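PDB 4GO3: putative gamma-hydroxymuconic semialdehyde dehydrogenase from Pseudomonas, which probably oxidises aldehydes to the corresponding carboxylic acids with NAD(P)+ as cofactor. Local coordinates for residues A[249-254]-A[284-289]; A[401-406]-A[426-431]. The protein carries 2 engineered substitutions. All coordinates share one frame; numbering follows the deposited sequence.

Contact 1 of 2, residues A[249-254]-A[284-289]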
loop_
_atom_site.group_PDB
_atom_site.type_symbol
_atom_site.label_atom_id
_atom_site.label_comp_id
_atom_site.label_asym_id
_atom_site.label_seq_id
_atom_site.Cartn_x
_atom_site.Cartn_y
_atom_site.Cartn_z
ATOM N N GLY A 249 -14.243 -5.923 5.604
ATOM C CA GLY A 249 -15.676 -6.042 5.754
ATOM C C GLY A 249 -16.461 -5.079 4.897
ATOM O O GLY A 249 -15.943 -4.091 4.360
ATOM N N GLY A 250 -17.744 -5.383 4.770
ATOM C CA GLY A 250 -18.628 -4.561 3.983
ATOM C C GLY A 250 -20.001 -4.480 4.610
ATOM O O GLY A 250 -20.409 -5.345 5.383
ATOM N N LYS A 251 -20.719 -3.420 4.308
ATOM C CA LYS A 251 -22.121 -3.361 4.619
ATOM C C LYS A 251 -22.757 -3.023 3.305
ATOM O O LYS A 251 -23.135 -1.900 3.083
ATOM C CB LYS A 251 -22.409 -2.298 5.669
ATOM C CG LYS A 251 -23.809 -2.337 6.283
ATOM C CD LYS A 251 -24.131 -3.640 6.982
ATOM C CE LYS A 251 -25.553 -3.654 7.461
ATOM N NZ LYS A 251 -25.741 -4.575 8.569
ATOM N N GLY A 252 -22.846 -4.018 2.434
ATOM C CA GLY A 252 -23.258 -3.867 1.053
ATOM C C GLY A 252 -24.625 -3.282 0.789
ATOM O O GLY A 252 -25.663 -3.897 1.052
ATOM N N ALA A 253 -24.622 -2.077 0.233
ATOM C CA ALA A 253 -25.852 -1.473 -0.208
ATOM C C ALA A 253 -26.369 -2.228 -1.432
ATOM O O ALA A 253 -25.614 -2.529 -2.364
ATOM C CB ALA A 253 -25.645 -0.022 -0.516
ATOM N N ASN A 254 -27.644 -2.590 -1.400
ATOM C CA ASN A 254 -28.318 -3.128 -2.559
ATOM C C ASN A 254 -29.522 -2.274 -2.810
ATOM O O ASN A 254 -30.553 -2.444 -2.192
ATOM C CB ASN A 254 -28.737 -4.574 -2.365
ATOM C CG ASN A 254 -28.944 -5.302 -3.680
ATOM O OD1 ASN A 254 -29.243 -4.703 -4.699
ATOM N ND2 ASN A 254 -28.791 -6.605 -3.654
ATOM N N GLY A 284 -25.098 -8.307 -0.037
ATOM C CA GLY A 284 -26.035 -7.205 -0.072
ATOM C C GLY A 284 -26.889 -7.278 1.184
ATOM O O GLY A 284 -28.004 -7.798 1.180
ATOM N N SER A 285 -26.343 -6.756 2.272
ATOM C CA SER A 285 -26.953 -6.874 3.584
ATOM C C SER A 285 -27.854 -5.691 3.909
ATOM O O SER A 285 -28.540 -5.677 4.925
ATOM C CB SER A 285 -25.861 -6.992 4.648
ATOM O OG SER A 285 -25.032 -5.849 4.662
ATOM N N ARG A 286 -27.855 -4.703 3.034
ATOM C CA ARG A 286 -28.652 -3.515 3.218
ATOM C C ARG A 286 -29.527 -3.260 2.011
ATOM O O ARG A 286 -29.112 -2.575 1.102
ATOM C CB ARG A 286 -27.737 -2.321 3.384
ATOM C CG ARG A 286 -26.955 -2.283 4.651
ATOM C CD ARG A 286 -26.393 -0.903 4.842
ATOM N NE ARG A 286 -25.481 -0.538 3.771
ATOM C CZ ARG A 286 -25.204 0.705 3.416
ATOM N NH1 ARG A 286 -25.766 1.723 4.033
ATOM N NH2 ARG A 286 -24.358 0.925 2.437
ATOM N N LEU A 287 -30.737 -3.800 2.022
ATOM C CA LEU A 287 -31.695 -3.559 0.966
ATOM C C LEU A 287 -32.255 -2.173 1.094
ATOM O O LEU A 287 -32.808 -1.824 2.120
ATOM C CB LEU A 287 -32.832 -4.547 1.054
ATOM C CG LEU A 287 -32.667 -5.783 0.193
ATOM C CD1 LEU A 287 -33.813 -6.724 0.439
ATOM C CD2 LEU A 287 -32.579 -5.406 -1.256
ATOM N N ILE A 288 -32.097 -1.388 0.036
ATOM C CA ILE A 288 -32.581 -0.021 -0.033
ATOM C C ILE A 288 -33.599 0.041 -1.157
ATOM O O ILE A 288 -33.243 0.052 -2.322
ATOM C CB ILE A 288 -31.443 0.937 -0.344
ATOM C CG1 ILE A 288 -30.460 0.980 0.806
ATOM C CG2 ILE A 288 -31.959 2.302 -0.619
ATOM C CD1 ILE A 288 -29.067 1.249 0.380
ATOM N N LEU A 289 -34.875 0.066 -0.801
ATOM C CA LEU A 289 -35.934 -0.056 -1.785
ATOM C C LEU A 289 -36.651 1.251 -1.976
ATOM O O LEU A 289 -36.966 1.943 -1.011
ATOM C CB LEU A 289 -36.933 -1.114 -1.355
ATOM C CG LEU A 289 -36.282 -2.400 -0.829
ATOM C CD1 LEU A 289 -37.351 -3.360 -0.332
ATOM C CD2 LEU A 289 -35.429 -3.042 -1.914
HETATM O O HOH W 1 -24.476 -6.733 7.841
#

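Contact 2 of 2, residues A[401-406]-A[426-431]. Engineered in segment 426-431: N426 (natural residue Ser).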
loop_
_atom_site.group_PDB
_atom_site.type_symbol
_atom_site.label_atom_id
_atom_site.label_comp_id
_atom_site.label_asym_id
_atom_site.label_seq_id
_atom_site.Cartn_x
_atom_site.Cartn_y
_atom_site.Cartn_z
ATOM N N ILE A 401 -27.992 7.030 1.788
ATOM C CA ILE A 401 -28.070 5.820 2.605
ATOM C C ILE A 401 -26.920 4.880 2.278
ATOM O O ILE A 401 -26.187 4.451 3.165
ATOM C CB ILE A 401 -29.388 5.081 2.390
ATOM C CG1 ILE A 401 -30.557 5.951 2.831
ATOM C CG2 ILE A 401 -29.403 3.808 3.173
ATOM C CD1 ILE A 401 -31.892 5.472 2.281
ATOM N N ALA A 402 -26.769 4.577 0.992
ATOM C CA ALA A 402 -25.703 3.712 0.520
ATOM C C ALA A 402 -24.362 4.125 1.119
ATOM O O ALA A 402 -23.541 3.281 1.461
ATOM C CB ALA A 402 -25.637 3.760 -0.988
ATOM N N ASN A 403 -24.156 5.430 1.254
ATOM C CA ASN A 403 -22.874 5.963 1.671
ATOM C C ASN A 403 -22.807 6.269 3.152
ATOM O O ASN A 403 -21.734 6.482 3.708
ATOM C CB ASN A 403 -22.555 7.216 0.870
ATOM C CG ASN A 403 -21.931 6.904 -0.469
ATOM O OD1 ASN A 403 -21.381 5.827 -0.678
ATOM N ND2 ASN A 403 -22.006 7.849 -1.381
ATOM N N ASN A 404 -23.970 6.284 3.783
ATOM C CA ASN A 404 -24.076 6.466 5.220
ATOM C C ASN A 404 -23.565 5.171 5.819
ATOM O O ASN A 404 -24.349 4.345 6.256
ATOM C CB ASN A 404 -25.545 6.643 5.575
ATOM C CG ASN A 404 -25.767 6.813 7.054
ATOM O OD1 ASN A 404 -25.103 7.620 7.702
ATOM N ND2 ASN A 404 -26.708 6.048 7.604
ATOM N N THR A 405 -22.270 4.920 5.712
ATOM C CA THR A 405 -21.623 3.824 6.432
ATOM C C THR A 405 -20.137 3.987 6.433
ATOM O O THR A 405 -19.633 4.730 5.660
ATOM C CB THR A 405 -22.028 2.423 5.940
ATOM O OG1 THR A 405 -21.299 2.089 4.779
ATOM C CG2 THR A 405 -23.425 2.401 5.602
ATOM N N GLU A 406 -19.450 3.289 7.292
ATOM C CA GLU A 406 -18.023 3.435 7.358
ATOM C C GLU A 406 -17.385 2.536 6.342
ATOM O O GLU A 406 -16.247 2.689 6.017
ATOM C CB GLU A 406 -17.549 3.096 8.748
ATOM C CG GLU A 406 -17.918 4.126 9.770
ATOM C CD GLU A 406 -17.479 5.473 9.329
ATOM O OE1 GLU A 406 -16.722 5.518 8.355
ATOM O OE2 GLU A 406 -17.882 6.485 9.923
ATOM N N ASN A 426 -20.764 5.742 -9.775
ATOM C CA ASN A 426 -19.678 6.683 -9.735
ATOM C C ASN A 426 -19.677 7.459 -8.433
ATOM O O ASN A 426 -18.663 7.988 -8.025
ATOM C CB ASN A 426 -19.813 7.589 -10.961
ATOM C CG ASN A 426 -19.026 8.855 -10.863
ATOM O OD1 ASN A 426 -17.818 8.856 -10.997
ATOM N ND2 ASN A 426 -19.717 9.958 -10.679
ATOM N N ALA A 427 -20.813 7.491 -7.763
ATOM C CA ALA A 427 -20.988 8.278 -6.555
ATOM C C ALA A 427 -20.950 7.455 -5.276
ATOM O O ALA A 427 -20.800 8.021 -4.192
ATOM C CB ALA A 427 -22.277 9.081 -6.630
ATOM N N ILE A 428 -21.059 6.139 -5.383
ATOM C CA ILE A 428 -20.998 5.295 -4.203
ATOM C C ILE A 428 -19.561 5.031 -3.816
ATOM O O ILE A 428 -18.806 4.518 -4.606
ATOM C CB ILE A 428 -21.653 3.934 -4.427
ATOM C CG1 ILE A 428 -23.033 4.078 -5.031
ATOM C CG2 ILE A 428 -21.816 3.233 -3.128
ATOM C CD1 ILE A 428 -23.907 2.882 -4.823
ATOM N N HIS A 429 -19.208 5.361 -2.593
ATOM C CA HIS A 429 -17.876 5.104 -2.132
ATOM C C HIS A 429 -17.765 3.662 -1.742
ATOM O O HIS A 429 -17.955 3.306 -0.604
ATOM C CB HIS A 429 -17.530 6.052 -0.997
ATOM C CG HIS A 429 -17.820 7.480 -1.327
ATOM N ND1 HIS A 429 -18.430 8.345 -0.448
ATOM C CD2 HIS A 429 -17.612 8.186 -2.462
ATOM C CE1 HIS A 429 -18.573 9.526 -1.021
ATOM N NE2 HIS A 429 -18.081 9.457 -2.242
ATOM N N ALA A 430 -17.464 2.848 -2.741
ATOM C CA ALA A 430 -17.211 1.419 -2.588
ATOM C C ALA A 430 -16.175 1.023 -3.621
ATOM O O ALA A 430 -16.049 1.680 -4.645
ATOM C CB ALA A 430 -18.481 0.634 -2.794
ATOM N N GLY A 431 -15.426 -0.036 -3.342
ATOM C CA GLY A 431 -14.413 -0.524 -4.261
ATOM C C GLY A 431 -15.048 -1.144 -5.496
ATOM O O GLY A 431 -14.503 -1.086 -6.595
#

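Contact 1 of 2, residues A[249-254]-A[284-289]
A253 and N254 pair in parallel with R286 and L287, joining the two strands of a beta-alpha-beta unit (strand 253-256, helix 262-274, strand 286-290) in the centre of the seven-stranded sheet. The hydrogen-bond register is the evidence. R286 N donates to G252 O at 3.1 Å, N254 N to R286 O at 2.9 Å (171° at the hydrogen), and I288 N to N254 O at 2.9 Å (175°). N254 therefore bonds through both its N-H and its C=O to residues flanking L287, as a parallel pair requires. N254 and L287 turn their side chains to the sheet face packed by A269 of helix 262-274. On the other face A253 CB meets I288 CD1 at 3.8 Å and lies 3.4 Å from R286 NH2, oblique to the guanidinium plane.

R286 also reaches back past the end of the pairing. A bend at chi3 (-62°) turns its NE to K251 O, 2.8 Å away, through a bent bond whose donor stands above the carbonyl plane; NH2 adds a weak bond to the same oxygen. The guanidinium thus grips a loop carbonyl just before the strand, while NH1 and NH2 also bond I401 O and A402 O. The aliphatic chains of K251 and R286 cross obliquely, with K251 CG 3.5 Å from R286 CG, and the lysine's ammonium is held by V377 O and E380 O. This loop end lies near the cofactor site: K251 is close to E381, an NAD(+)-binding residue, and G250 N weakly bonds the E381 carboxylate. A water accepts from K251 NZ at 2.6 Å and makes a weak link to S285 OG.

Contact 2 of 2, residues A[401-406]-A[426-431]
N403, at the C-terminal end of helix 395-403, uses its side-chain amide to join the A427-H429 backbone at and just after the end of helix 418-427, so the contact ties together the ends of two helices from successive strand-helix-strand units of the alpha/beta domain. The amide makes two bonds to the same short piece of backbone. H429 N donates to N403 OD1 at 2.9 Å, and N403 ND2 donates to A427 O at 3.1 Å (163° at the hydrogen). A427 O lies almost in the amide plane of N403, whereas H429 N is tilted from the carbonyl plane of the asparagine. With one bond on each end, rotation of the amide about chi2 is fixed, and the assignment of its oxygen and nitrogen follows from a donor on one side and an acceptor on the other.

The amide also stacks on the H429 imidazole. Their planes are only 6° apart, and N403 ND2 sits 3.7 Å above the ring, offset toward its rim; A427 O lies over that same face. The CG of H429 is anti to its carbonyl carbon (chi1 -50°), which sets the ring beside its own backbone N, the atom that bonds OD1, and so against the amide. Beside the polar pair, N403 OD1 approaches I428 CG2 at 3.6 Å, and A402 CB meets I428 CD1 at 4.3 Å, while L399 of the first helix packs on A427 and I428. Replacing N403 with a leucine would probably leave A427 O and H429 N without these partners and the imidazole without its stacked amide. R471 of the second subunit packs on H429, placing this joint beside the dimer interface. The two helices belong to consecutive beta-alpha-beta crossovers of a parallel alpha/beta sheet, joined here where the chain leads into strand 432-435.

Contact 1 closes before contact 2 opens, and their centres lie 10 Å apart on the same side of the chain's centre. Both belong to the seven-stranded sheet and its connections: contact 1 pairs its neighbouring strands 253-256 and 286-290, while contact 2 joins the ends of helices 395-403 and 418-427, which lead to strands 411-414 and 432-435. R286 connects them directly, its NH2 2.7 Å from A402 O and its NH1 2.9 Å from I401 O, both probable hydrogen bonds. One arginine thus relates a central strand to the helix end carrying N403, making a continuous path from the buried sheet, near the cofactor site, toward the second subunit.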